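Local coordinates for protein E (Haemophilus influenzae, PDB 3ZH5), which acts as a multifunctional surface adhesin that binds host epithelial cells, vitronectin, laminin and plasminogen, helping the bacterium to resist serum and evade immunity, at residues K5-P9 against E90-Q94; L19-Y25 against D113-A119; N24-D28 against F44-N49; S66-Y70 against Q82-D86. All blocks are in the same frame, centred on the assembly; numbering follows the deposited sequence.

Overall arrangement
Starting from the N terminus, residues K5-P9 form an arm whose partner, E90-Q94, arrives only after strand 79-88, so contact 1 closes a loop of 80 intervening residues. Contact 2 starts inside that loop, at the turn L19-Y25, and ends beyond it at D113-A119, where helix 115-128 begins; the two therefore cross. Contact 3 leaves from the same turn, within the loop of contact 1, and pairs strands 25-34 and 41-50. Contact 4 follows in series, pairing strands 64-74 and 79-88 within the loops of contacts 1 and 2. Both hairpins share one antiparallel sheet; contact 1 ties the arm to a loop between two of its strands, contact 2 the helix to the turn between its first two strands.

Contact 1 (K5-P9 against E90-Q94); sequences KLAPP and EFWGQ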
loop_
_atom_site.group_PDB
_atom_site.type_symbol
_atom_site.label_atom_id
_atom_site.label_comp_id
_atom_site.label_asym_id
_atom_site.label_seq_id
_atom_site.Cartn_x
_atom_site.Cartn_y
_atom_site.Cartn_z
ATOM N N LYS A 5 14.613 -15.533 2.273
ATOM C CA LYS A 5 13.457 -16.237 1.709
ATOM C C LYS A 5 12.263 -16.293 2.674
ATOM O O LYS A 5 12.356 -16.853 3.769
ATOM C CB LYS A 5 13.865 -17.664 1.310
ATOM C CG LYS A 5 15.102 -18.214 2.048
ATOM C CD LYS A 5 14.861 -18.401 3.547
ATOM C CE LYS A 5 16.148 -18.744 4.285
ATOM N NZ LYS A 5 15.936 -18.880 5.755
ATOM N N LEU A 6 11.132 -15.740 2.248
ATOM C CA LEU A 6 9.994 -15.541 3.135
ATOM C C LEU A 6 8.741 -16.267 2.656
ATOM O O LEU A 6 8.562 -16.478 1.459
ATOM C CB LEU A 6 9.691 -14.042 3.221
ATOM C CG LEU A 6 10.928 -13.193 3.509
ATOM C CD1 LEU A 6 10.597 -11.714 3.443
ATOM C CD2 LEU A 6 11.502 -13.558 4.867
ATOM N N ALA A 7 7.863 -16.613 3.598
ATOM C CA ALA A 7 6.560 -17.200 3.276
ATOM C C ALA A 7 5.417 -16.278 3.705
ATOM O O ALA A 7 4.876 -16.415 4.809
ATOM C CB ALA A 7 6.410 -18.556 3.936
ATOM N N PRO A 8 5.058 -15.334 2.827
ATOM C CA PRO A 8 3.972 -14.369 3.034
ATOM C C PRO A 8 2.678 -15.052 3.444
ATOM O O PRO A 8 2.276 -16.018 2.783
ATOM C CB PRO A 8 3.806 -13.738 1.656
ATOM C CG PRO A 8 5.133 -13.870 1.008
ATOM C CD PRO A 8 5.816 -15.063 1.590
ATOM N N PRO A 9 2.008 -14.542 4.488
ATOM C CA PRO A 9 0.814 -15.229 4.984
ATOM C C PRO A 9 -0.277 -15.354 3.925
ATOM O O PRO A 9 -0.477 -14.436 3.114
ATOM C CB PRO A 9 0.327 -14.352 6.135
ATOM C CG PRO A 9 1.387 -13.261 6.330
ATOM C CD PRO A 9 2.173 -13.194 5.069
ATOM N N GLU A 90 8.085 -7.131 10.474
ATOM C CA GLU A 90 7.006 -8.125 10.561
ATOM C C GLU A 90 6.061 -7.936 9.371
ATOM O O GLU A 90 6.073 -6.879 8.740
ATOM C CB GLU A 90 6.230 -7.976 11.878
ATOM C CG GLU A 90 7.018 -8.349 13.114
ATOM C CD GLU A 90 6.547 -7.606 14.351
ATOM O OE1 GLU A 90 5.362 -7.223 14.401
ATOM O OE2 GLU A 90 7.365 -7.395 15.270
ATOM N N PHE A 91 5.256 -8.950 9.048
ATOM C CA PHE A 91 4.286 -8.815 7.956
ATOM C C PHE A 91 3.175 -7.850 8.377
ATOM O O PHE A 91 3.071 -7.493 9.546
ATOM C CB PHE A 91 3.695 -10.192 7.568
ATOM C CG PHE A 91 4.698 -11.139 6.980
ATOM C CD1 PHE A 91 5.280 -10.879 5.754
ATOM C CD2 PHE A 91 5.059 -12.287 7.655
ATOM C CE1 PHE A 91 6.203 -11.736 5.221
ATOM C CE2 PHE A 91 5.978 -13.152 7.119
ATOM C CZ PHE A 91 6.556 -12.870 5.905
ATOM N N TRP A 92 2.372 -7.405 7.418
ATOM C CA TRP A 92 1.232 -6.519 7.684
ATOM C C TRP A 92 1.650 -5.093 8.107
ATOM O O TRP A 92 0.876 -4.357 8.717
ATOM C CB TRP A 92 0.285 -7.145 8.724
ATOM C CG TRP A 92 -0.176 -8.561 8.354
ATOM C CD1 TRP A 92 0.074 -9.702 9.042
ATOM C CD2 TRP A 92 -0.951 -8.942 7.209
ATOM N NE1 TRP A 92 -0.506 -10.787 8.402
ATOM C CE2 TRP A 92 -1.135 -10.341 7.271
ATOM C CE3 TRP A 92 -1.511 -8.232 6.137
ATOM C CZ2 TRP A 92 -1.852 -11.061 6.289
ATOM C CZ3 TRP A 92 -2.232 -8.948 5.161
ATOM C CH2 TRP A 92 -2.384 -10.352 5.245
ATOM N N GLY A 93 2.857 -4.696 7.718
ATOM C CA GLY A 93 3.327 -3.352 7.949
ATOM C C GLY A 93 3.371 -2.982 9.436
ATOM O O GLY A 93 2.909 -1.913 9.807
ATOM N N GLN A 94 3.935 -3.867 10.259
ATOM C CA GLN A 94 3.979 -3.711 11.715
ATOM C C GLN A 94 5.379 -4.066 12.158
ATOM O O GLN A 94 6.091 -4.778 11.440
ATOM C CB GLN A 94 3.046 -4.715 12.416
ATOM C CG GLN A 94 1.640 -4.827 11.864
ATOM C CD GLN A 94 0.763 -3.668 12.254
ATOM O OE1 GLN A 94 1.047 -2.954 13.217
ATOM N NE2 GLN A 94 -0.307 -3.460 11.497
#
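P9 enters the corner formed by F91 and W92, and most of the tight packing of K5-P9 against E90-Q94 is found there. The CD of P9 sits over one face of the F91 ring, 3.9 Å from the ring centroid and only 16° off the normal, which is a CH-pi contact. The neighbouring pyrrolidine carbon does the other half of the work: P9 CG comes within 3.7 Å of W92 NE1 and also touches W92 CZ2, meeting the indole obliquely. F91 reaches up to the proline because its ring is set anti to its own carbonyl carbon (chi1 -66°). Toward the start of the arm the fit slackens. L6 CB comes up at the edge of the same ring, 4.3 Å from F91 CZ, P8 CA approaches F91 CE1 at 4.1 Å, and A7 turns its methyl away from the loop. The two segments are thus joined by apolar and CH-pi contacts rather than by polar bonds. Behind this surface W92 is buried, its backbone N bonded to N49 and its ring edge-to-face with Y26. The whole is an extended N-terminal arm packed through a proline against two consecutive aromatic residues of the loop between strands 79-88 and 97-98.

Contact 2 (L19-Y25 against D113-A119); sequences LVKNVNY and DTTLYNA
K21 and T115 bring the two backbones to within 5.7 Å of each other, CA to CA, where a type II turn (L19 to N22) meets the start of the helix; the type I turn after it (N22 to Y25) leads on to Y25, which touches the helix again. N118 makes the central polar link: its OD1 accepts from V20 N at 3.0 Å along a nearly straight line (173° at the hydrogen), although the donor lies 45° above the carbonyl plane. The amide gets there by extending anti to its own backbone N (chi1 -178°), with CB and CG2 of V20 resting against it; its ND2 is bonded to a glycerol, probably from the crystallisation liquor. K21 reaches out, bent only at its last torsion, and crosses D113 at about a right angle; NZ gives a hydrogen bond to D113 O at 2.9 Å and forms a salt bridge with D113 OD2 at 3.2 Å. T115 fills the middle with both of its branches. Its OG1 makes a weak bond to V20 O, while CG2 packs on L19 CB at 3.7 Å and lies over one face of the Y25 ring. In the buried part L19 CD1 meets A119 CB at 3.7 Å; nearer the surface L116 CD2 meets the hydroxyl end of Y25 obliquely. N22 OD1 accepts from N24 N, an Asx turn within the connection. T114 is the N-cap, its OG1 accepting from Y117 N as well as bonding with T111 O. The arrangement is a capped helix N terminus docked on the tight connection between antiparallel strands 16-19 and 25-34.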
loop_
_atom_site.group_PDB
_atom_site.type_symbol
_atom_site.label_atom_id
_atom_site.label_comp_id
_atom_site.label_asym_id
_atom_site.label_seq_id
_atom_site.Cartn_x
_atom_site.Cartn_y
_atom_site.Cartn_z
ATOM N N LEU A 19 -5.495 -7.364 -3.296
ATOM C CA LEU A 19 -5.748 -6.860 -4.628
ATOM C C LEU A 19 -5.560 -7.925 -5.667
ATOM O O LEU A 19 -4.856 -8.909 -5.470
ATOM C CB LEU A 19 -4.802 -5.693 -4.955
ATOM C CG LEU A 19 -5.037 -4.580 -3.933
ATOM C CD1 LEU A 19 -4.244 -3.339 -4.221
ATOM C CD2 LEU A 19 -6.549 -4.256 -3.845
ATOM N N VAL A 20 -6.164 -7.678 -6.813
ATOM C CA VAL A 20 -5.955 -8.496 -7.994
ATOM C C VAL A 20 -4.506 -8.354 -8.495
ATOM O O VAL A 20 -3.875 -7.307 -8.352
ATOM C CB VAL A 20 -6.982 -8.076 -9.073
ATOM C CG1 VAL A 20 -6.566 -8.504 -10.444
ATOM C CG2 VAL A 20 -8.336 -8.627 -8.724
ATOM N N LYS A 21 -3.971 -9.441 -9.033
ATOM C CA LYS A 21 -2.646 -9.472 -9.634
ATOM C C LYS A 21 -1.495 -9.571 -8.639
ATOM O O LYS A 21 -0.367 -9.829 -9.039
ATOM C CB LYS A 21 -2.432 -8.288 -10.599
ATOM C CG LYS A 21 -3.238 -8.398 -11.898
ATOM C CD LYS A 21 -2.775 -7.420 -12.970
ATOM C CE LYS A 21 -3.594 -7.573 -14.256
ATOM N NZ LYS A 21 -2.784 -7.233 -15.468
ATOM N N ASN A 22 -1.734 -9.332 -7.355
ATOM C CA ASN A 22 -0.695 -9.632 -6.405
ATOM C C ASN A 22 -1.319 -10.047 -5.072
ATOM O O ASN A 22 -1.777 -9.194 -4.307
ATOM C CB ASN A 22 0.218 -8.397 -6.243
ATOM C CG ASN A 22 1.404 -8.672 -5.339
ATOM O OD1 ASN A 22 1.458 -9.705 -4.668
ATOM N ND2 ASN A 22 2.362 -7.740 -5.307
ATOM N N VAL A 23 -1.321 -11.353 -4.789
ATOM C CA VAL A 23 -1.980 -11.856 -3.577
ATOM C C VAL A 23 -1.281 -11.347 -2.299
ATOM O O VAL A 23 -1.787 -11.528 -1.190
ATOM C CB VAL A 23 -2.099 -13.390 -3.553
ATOM C CG1 VAL A 23 -2.922 -13.875 -4.764
ATOM C CG2 VAL A 23 -0.730 -14.053 -3.527
ATOM N N ASN A 24 -0.140 -10.691 -2.449
ATOM C CA ASN A 24 0.553 -10.104 -1.287
ATOM C C ASN A 24 0.482 -8.600 -1.205
ATOM O O ASN A 24 1.208 -8.015 -0.425
ATOM C CB ASN A 24 2.013 -10.546 -1.281
ATOM C CG ASN A 24 2.121 -12.044 -1.123
ATOM O OD1 ASN A 24 1.484 -12.592 -0.220
ATOM N ND2 ASN A 24 2.845 -12.727 -2.030
ATOM N N TYR A 25 -0.350 -7.991 -2.034
ATOM C CA TYR A 25 -0.488 -6.535 -2.013
ATOM C C TYR A 25 -1.869 -6.254 -1.447
ATOM O O TYR A 25 -2.849 -6.843 -1.918
ATOM C CB TYR A 25 -0.380 -5.986 -3.440
ATOM C CG TYR A 25 -0.119 -4.497 -3.522
ATOM C CD1 TYR A 25 -1.086 -3.604 -3.145
ATOM C CD2 TYR A 25 1.089 -3.994 -4.007
ATOM C CE1 TYR A 25 -0.864 -2.227 -3.206
ATOM C CE2 TYR A 25 1.324 -2.634 -4.091
ATOM C CZ TYR A 25 0.343 -1.750 -3.691
ATOM O OH TYR A 25 0.555 -0.387 -3.748
ATOM N N ASP A 113 -6.385 -2.653 -15.697
ATOM C CA ASP A 113 -5.712 -3.941 -15.718
ATOM C C ASP A 113 -4.376 -3.890 -15.017
ATOM O O ASP A 113 -3.351 -4.351 -15.531
ATOM C CB ASP A 113 -5.503 -4.425 -17.137
ATOM C CG ASP A 113 -5.314 -5.902 -17.186
ATOM O OD1 ASP A 113 -5.929 -6.557 -16.318
ATOM O OD2 ASP A 113 -4.552 -6.393 -18.045
ATOM N N THR A 114 -4.379 -3.294 -13.843
ATOM C CA THR A 114 -3.135 -3.079 -13.075
ATOM C C THR A 114 -3.510 -3.159 -11.603
ATOM O O THR A 114 -4.676 -2.987 -11.254
ATOM C CB THR A 114 -2.448 -1.696 -13.305
ATOM O OG1 THR A 114 -3.221 -0.681 -12.655
ATOM C CG2 THR A 114 -2.311 -1.351 -14.772
ATOM N N THR A 115 -2.529 -3.412 -10.743
ATOM C CA THR A 115 -2.846 -3.734 -9.361
ATOM C C THR A 115 -3.445 -2.525 -8.684
ATOM O O THR A 115 -4.412 -2.610 -7.895
ATOM C CB THR A 115 -1.640 -4.214 -8.542
ATOM O OG1 THR A 115 -1.110 -5.416 -9.122
ATOM C CG2 THR A 115 -2.068 -4.505 -7.126
ATOM N N LEU A 116 -2.879 -1.362 -8.952
ATOM C CA LEU A 116 -3.347 -0.211 -8.209
ATOM C C LEU A 116 -4.679 0.310 -8.750
ATOM O O LEU A 116 -5.466 0.917 -8.003
ATOM C CB LEU A 116 -2.261 0.852 -8.161
ATOM C CG LEU A 116 -1.243 0.478 -7.079
ATOM C CD1 LEU A 116 -0.036 1.416 -7.055
ATOM C CD2 LEU A 116 -1.938 0.507 -5.752
ATOM N N TYR A 117 -4.965 0.040 -10.016
ATOM C CA TYR A 117 -6.261 0.400 -10.550
ATOM C C TYR A 117 -7.356 -0.367 -9.820
ATOM O O TYR A 117 -8.385 0.220 -9.520
ATOM C CB TYR A 117 -6.309 0.086 -12.030
ATOM C CG TYR A 117 -7.558 0.523 -12.766
ATOM C CD1 TYR A 117 -8.674 -0.305 -12.836
ATOM C CD2 TYR A 117 -7.593 1.726 -13.463
ATOM C CE1 TYR A 117 -9.795 0.072 -13.545
ATOM C CE2 TYR A 117 -8.719 2.116 -14.174
ATOM C CZ TYR A 117 -9.812 1.291 -14.212
ATOM O OH TYR A 117 -10.942 1.665 -14.921
ATOM N N ASN A 118 -7.135 -1.663 -9.530
ATOM C CA ASN A 118 -8.106 -2.452 -8.740
ATOM C C ASN A 118 -8.342 -1.844 -7.383
ATOM O O ASN A 118 -9.494 -1.803 -6.871
ATOM C CB ASN A 118 -7.612 -3.929 -8.616
ATOM C CG ASN A 118 -8.590 -4.855 -7.856
ATOM O OD1 ASN A 118 -8.185 -5.515 -6.881
ATOM N ND2 ASN A 118 -9.855 -4.947 -8.324
ATOM N N ALA A 119 -7.269 -1.336 -6.783
ATOM C CA ALA A 119 -7.386 -0.673 -5.508
ATOM C C ALA A 119 -8.313 0.525 -5.635
ATOM O O ALA A 119 -9.189 0.703 -4.809
ATOM C CB ALA A 119 -6.049 -0.227 -4.958
#

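Contact 3 (N24-D28 against F44-N49); sequences NYYID and FDAVVN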
loop_
_atom_site.group_PDB
_atom_site.type_symbol
_atom_site.label_atom_id
_atom_site.label_comp_id
_atom_site.label_asym_id
_atom_site.label_seq_id
_atom_site.Cartn_x
_atom_site.Cartn_y
_atom_site.Cartn_z
ATOM N N ASN A 24 -0.140 -10.691 -2.449
ATOM C CA ASN A 24 0.553 -10.104 -1.287
ATOM C C ASN A 24 0.482 -8.600 -1.205
ATOM O O ASN A 24 1.208 -8.015 -0.425
ATOM C CB ASN A 24 2.013 -10.546 -1.281
ATOM C CG ASN A 24 2.121 -12.044 -1.123
ATOM O OD1 ASN A 24 1.484 -12.592 -0.220
ATOM N ND2 ASN A 24 2.845 -12.727 -2.030
ATOM N N TYR A 25 -0.350 -7.991 -2.034
ATOM C CA TYR A 25 -0.488 -6.535 -2.013
ATOM C C TYR A 25 -1.869 -6.254 -1.447
ATOM O O TYR A 25 -2.849 -6.843 -1.918
ATOM C CB TYR A 25 -0.380 -5.986 -3.440
ATOM C CG TYR A 25 -0.119 -4.497 -3.522
ATOM C CD1 TYR A 25 -1.086 -3.604 -3.145
ATOM C CD2 TYR A 25 1.089 -3.994 -4.007
ATOM C CE1 TYR A 25 -0.864 -2.227 -3.206
ATOM C CE2 TYR A 25 1.324 -2.634 -4.091
ATOM C CZ TYR A 25 0.343 -1.750 -3.691
ATOM O OH TYR A 25 0.555 -0.387 -3.748
ATOM N N TYR A 26 -1.953 -5.391 -0.442
ATOM C CA TYR A 26 -3.224 -5.134 0.249
ATOM C C TYR A 26 -3.489 -3.637 0.477
ATOM O O TYR A 26 -2.570 -2.815 0.496
ATOM C CB TYR A 26 -3.207 -5.763 1.650
ATOM C CG TYR A 26 -2.929 -7.235 1.706
ATOM C CD1 TYR A 26 -1.622 -7.725 1.668
ATOM C CD2 TYR A 26 -3.975 -8.152 1.811
ATOM C CE1 TYR A 26 -1.360 -9.121 1.715
ATOM C CE2 TYR A 26 -3.716 -9.531 1.864
ATOM C CZ TYR A 26 -2.415 -9.995 1.841
ATOM O OH TYR A 26 -2.179 -11.380 1.881
ATOM N N ILE A 27 -4.753 -3.293 0.644
ATOM C CA ILE A 27 -5.135 -1.975 1.197
ATOM C C ILE A 27 -5.382 -2.179 2.677
ATOM O O ILE A 27 -6.037 -3.138 3.056
ATOM C CB ILE A 27 -6.457 -1.488 0.613
ATOM C CG1 ILE A 27 -6.303 -1.208 -0.876
ATOM C CG2 ILE A 27 -6.999 -0.252 1.387
ATOM C CD1 ILE A 27 -7.602 -1.169 -1.569
ATOM N N ASP A 28 -4.832 -1.321 3.527
ATOM C CA ASP A 28 -5.102 -1.443 4.939
ATOM C C ASP A 28 -6.341 -0.602 5.148
ATOM O O ASP A 28 -6.308 0.649 5.086
ATOM C CB ASP A 28 -3.889 -1.031 5.772
ATOM C CG ASP A 28 -4.203 -0.846 7.263
ATOM O OD1 ASP A 28 -5.350 -1.107 7.704
ATOM O OD2 ASP A 28 -3.256 -0.481 8.013
ATOM N N PHE A 44 -4.790 6.499 1.953
ATOM C CA PHE A 44 -4.719 5.124 2.473
ATOM C C PHE A 44 -3.332 4.546 2.470
ATOM O O PHE A 44 -2.506 4.981 1.683
ATOM C CB PHE A 44 -5.649 4.198 1.680
ATOM C CG PHE A 44 -5.222 3.936 0.262
ATOM C CD1 PHE A 44 -5.599 4.776 -0.763
ATOM C CD2 PHE A 44 -4.520 2.792 -0.055
ATOM C CE1 PHE A 44 -5.235 4.497 -2.077
ATOM C CE2 PHE A 44 -4.150 2.521 -1.369
ATOM C CZ PHE A 44 -4.512 3.388 -2.370
ATOM N N ASP A 45 -3.061 3.555 3.326
ATOM C CA ASP A 45 -1.828 2.760 3.205
ATOM C C ASP A 45 -1.994 1.528 2.322
ATOM O O ASP A 45 -2.922 0.765 2.470
ATOM C CB ASP A 45 -1.309 2.291 4.554
ATOM C CG ASP A 45 -0.825 3.427 5.435
ATOM O OD1 ASP A 45 -0.592 4.558 4.924
ATOM O OD2 ASP A 45 -0.638 3.170 6.644
ATOM N N ALA A 46 -1.068 1.332 1.396
ATOM C CA ALA A 46 -0.943 0.036 0.732
ATOM C C ALA A 46 0.075 -0.730 1.564
ATOM O O ALA A 46 1.030 -0.133 2.061
ATOM C CB ALA A 46 -0.467 0.215 -0.684
ATOM N N VAL A 47 -0.097 -2.056 1.705
ATOM C CA VAL A 47 0.822 -2.853 2.521
ATOM C C VAL A 47 1.211 -4.075 1.710
ATOM O O VAL A 47 0.335 -4.769 1.250
ATOM C CB VAL A 47 0.178 -3.306 3.826
ATOM C CG1 VAL A 47 1.019 -4.321 4.512
ATOM C CG2 VAL A 47 -0.007 -2.080 4.750
ATOM N N VAL A 48 2.505 -4.294 1.522
ATOM C CA VAL A 48 2.995 -5.441 0.734
ATOM C C VAL A 48 3.762 -6.393 1.603
ATOM O O VAL A 48 4.750 -5.998 2.201
ATOM C CB VAL A 48 3.950 -5.000 -0.388
ATOM C CG1 VAL A 48 4.384 -6.180 -1.201
ATOM C CG2 VAL A 48 3.286 -3.961 -1.278
ATOM N N ASN A 49 3.331 -7.656 1.667
ATOM C CA ASN A 49 4.134 -8.671 2.322
ATOM C C ASN A 49 5.144 -9.211 1.309
ATOM O O ASN A 49 4.771 -9.632 0.209
ATOM C CB ASN A 49 3.249 -9.776 2.893
ATOM C CG ASN A 49 2.421 -9.307 4.041
ATOM O OD1 ASN A 49 2.773 -8.335 4.710
ATOM N ND2 ASN A 49 1.315 -9.996 4.306
HETATM O O HOH W 1 0.353 -11.909 2.134
#
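Y25 lays its ring across to the neighbouring strand, spanning the two side chains that rise from it on the same face: V48 CG2 lies along the CD2-CE2 side of the ring, obliquely, 3.5 Å from Y25 CD2, and the small A46 leaves a hollow for the far end, with A46 CB 3.3 Å from Y25 OH. Further along this face F44, its ring carried between the backbone N and the carbonyl carbon (chi1 69°), meets I27 at a slant, I27 CG2 lying 4.2 Å from F44 CD2. On the other face, Y26 keeps V47 O at its ring edge, in plane, and its CE1 comes up against N49 ND2 with ring and amide planes 53° apart. N49 OD1 accepts from the backbone N of W92, which helps set the amide's rotation. A water bridges N24 OD1, Y26 OH and N49 ND2, in plane at the edge of the Y26 ring; Y26 OH also bonds to R18. D28 and D45 share this face, and both carboxylates bind R68, which probably offsets their like charges. Antiparallel backbone bonds underlie the packing, among them V47 N to Y26 O at 2.9 Å and N49 N to N24 O at 3.0 Å. In the fold, helix 115-128 packs on the face of Y25, I27 and F44 through L116, A119 and I123, while strands 16-19 and 64-74 flank this hairpin on its two outer sides.

Contact 4 (S66-Y70 against Q82-D86); sequences SVRQY and QVRTD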
loop_
_atom_site.group_PDB
_atom_site.type_symbol
_atom_site.label_atom_id
_atom_site.label_comp_id
_atom_site.label_asym_id
_atom_site.label_seq_id
_atom_site.Cartn_x
_atom_site.Cartn_y
_atom_site.Cartn_z
ATOM N N SER A 66 7.687 -6.627 5.411
ATOM C CA SER A 66 6.621 -5.947 4.678
ATOM C C SER A 66 6.964 -4.479 4.455
ATOM O O SER A 66 7.908 -3.953 5.031
ATOM C CB SER A 66 5.272 -6.091 5.415
ATOM O OG SER A 66 5.272 -5.383 6.673
ATOM N N VAL A 67 6.208 -3.842 3.573
ATOM C CA VAL A 67 6.362 -2.434 3.285
ATOM C C VAL A 67 5.010 -1.788 3.433
ATOM O O VAL A 67 4.011 -2.332 3.012
ATOM C CB VAL A 67 6.819 -2.236 1.841
ATOM C CG1 VAL A 67 7.253 -0.806 1.619
ATOM C CG2 VAL A 67 7.960 -3.180 1.550
ATOM N N ARG A 68 4.970 -0.609 4.028
ATOM C CA ARG A 68 3.748 0.153 4.094
ATOM C C ARG A 68 3.960 1.435 3.293
ATOM O O ARG A 68 4.926 2.163 3.518
ATOM C CB ARG A 68 3.469 0.451 5.572
ATOM C CG ARG A 68 2.190 1.190 5.890
ATOM C CD ARG A 68 1.962 1.213 7.402
ATOM N NE ARG A 68 1.445 -0.029 7.999
ATOM C CZ ARG A 68 0.161 -0.373 8.012
ATOM N NH1 ARG A 68 -0.744 0.404 7.427
ATOM N NH2 ARG A 68 -0.225 -1.483 8.599
ATOM N N GLN A 69 3.060 1.731 2.366
ATOM C CA GLN A 69 3.203 2.917 1.537
ATOM C C GLN A 69 1.978 3.781 1.619
ATOM O O GLN A 69 0.870 3.326 1.363
ATOM C CB GLN A 69 3.426 2.542 0.096
ATOM C CG GLN A 69 4.775 1.909 -0.106
ATOM C CD GLN A 69 5.056 1.606 -1.543
ATOM O OE1 GLN A 69 4.259 0.978 -2.238
ATOM N NE2 GLN A 69 6.207 2.041 -1.997
ATOM N N TYR A 70 2.205 5.037 1.961
ATOM C CA TYR A 70 1.142 6.021 2.047
ATOM C C TYR A 70 0.763 6.506 0.676
ATOM O O TYR A 70 1.609 7.074 -0.063
ATOM C CB TYR A 70 1.658 7.187 2.854
ATOM C CG TYR A 70 0.604 8.183 3.333
ATOM C CD1 TYR A 70 -0.217 8.850 2.435
ATOM C CD2 TYR A 70 0.450 8.445 4.676
ATOM C CE1 TYR A 70 -1.194 9.758 2.894
ATOM C CE2 TYR A 70 -0.510 9.333 5.136
ATOM C CZ TYR A 70 -1.323 9.998 4.237
ATOM O OH TYR A 70 -2.299 10.890 4.741
ATOM N N GLN A 82 2.124 8.606 -4.586
ATOM C CA GLN A 82 2.967 7.887 -3.631
ATOM C C GLN A 82 3.614 8.935 -2.756
ATOM O O GLN A 82 4.350 9.799 -3.267
ATOM C CB GLN A 82 4.027 7.056 -4.352
ATOM C CG GLN A 82 5.206 6.533 -3.507
ATOM C CD GLN A 82 4.878 5.612 -2.364
ATOM O OE1 GLN A 82 3.875 4.886 -2.372
ATOM N NE2 GLN A 82 5.765 5.594 -1.377
ATOM N N VAL A 83 3.364 8.845 -1.449
ATOM C CA VAL A 83 3.831 9.871 -0.502
ATOM C C VAL A 83 5.030 9.415 0.307
ATOM O O VAL A 83 5.976 10.185 0.532
ATOM C CB VAL A 83 2.691 10.263 0.470
ATOM C CG1 VAL A 83 3.200 11.143 1.606
ATOM C CG2 VAL A 83 1.605 10.945 -0.332
ATOM N N ARG A 84 4.989 8.195 0.801
ATOM C CA ARG A 84 6.123 7.703 1.582
ATOM C C ARG A 84 6.097 6.202 1.749
ATOM O O ARG A 84 5.061 5.525 1.518
ATOM C CB ARG A 84 6.246 8.381 2.935
ATOM C CG ARG A 84 5.329 7.866 3.993
ATOM C CD ARG A 84 5.638 8.428 5.367
ATOM N NE ARG A 84 6.790 7.771 6.004
ATOM C CZ ARG A 84 7.926 8.374 6.356
ATOM N NH1 ARG A 84 8.096 9.679 6.161
ATOM N NH2 ARG A 84 8.904 7.675 6.936
ATOM N N THR A 85 7.281 5.698 2.108
ATOM C CA THR A 85 7.531 4.283 2.248
ATOM C C THR A 85 8.219 3.990 3.552
ATOM O O THR A 85 9.179 4.652 3.916
ATOM C CB THR A 85 8.441 3.775 1.126
ATOM O OG1 THR A 85 7.767 3.923 -0.127
ATOM C CG2 THR A 85 8.778 2.328 1.350
ATOM N N ASP A 86 7.693 2.997 4.263
ATOM C CA ASP A 86 8.295 2.525 5.494
ATOM C C ASP A 86 8.469 1.023 5.400
ATOM O O ASP A 86 7.580 0.315 4.903
ATOM C CB ASP A 86 7.388 2.882 6.679
ATOM C CG ASP A 86 7.372 4.385 6.970
ATOM O OD1 ASP A 86 8.404 4.885 7.482
ATOM O OD2 ASP A 86 6.347 5.057 6.677
HETATM O O HOH W 2 4.532 4.688 5.061
#
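Q69 and T85 stand side by side on one face of the hairpin, and Q69 NE2 donates to T85 OG1 at 3.1 Å, almost straight and in the plane of the amide. Next to them V67 CG1 presses on T85 CG2 at 3.5 Å, a tight carbon pair, while Q82 curls back so that its OE1 lies 3.4 Å from Q69 CB; this oxygen is held by K71. On the other face from Q69 and T85, Y70 lies beside V83, pointing the same way, CD1 to CB 3.8 Å. Backbone bonds join R68 with D86 in both directions, but Y70 O takes V83 N at 2.9 Å while Y70 N reaches R84 O, consistent with a beta bulge at V83 and R84. A second shell steadies this frame. R84 grips the D86 carboxylate side-on, NE to OD2 at 2.8 Å and NH2 to OD1 at 2.9 Å, both on the syn side but about 25° out of the carboxylate plane, and nearly in the guanidinium plane; R97 adds a salt bridge to OD1. A water links D86 OD2 to R68 O, and H43 holds the Y70 hydroxyl. The R68 chain leads away from 82-86 toward strand 41-50, its NE bonded to G93 O. The hairpin lies between strand 41-50, paired with 64-74, and strands 97-98 and 106-109, paired with 79-88.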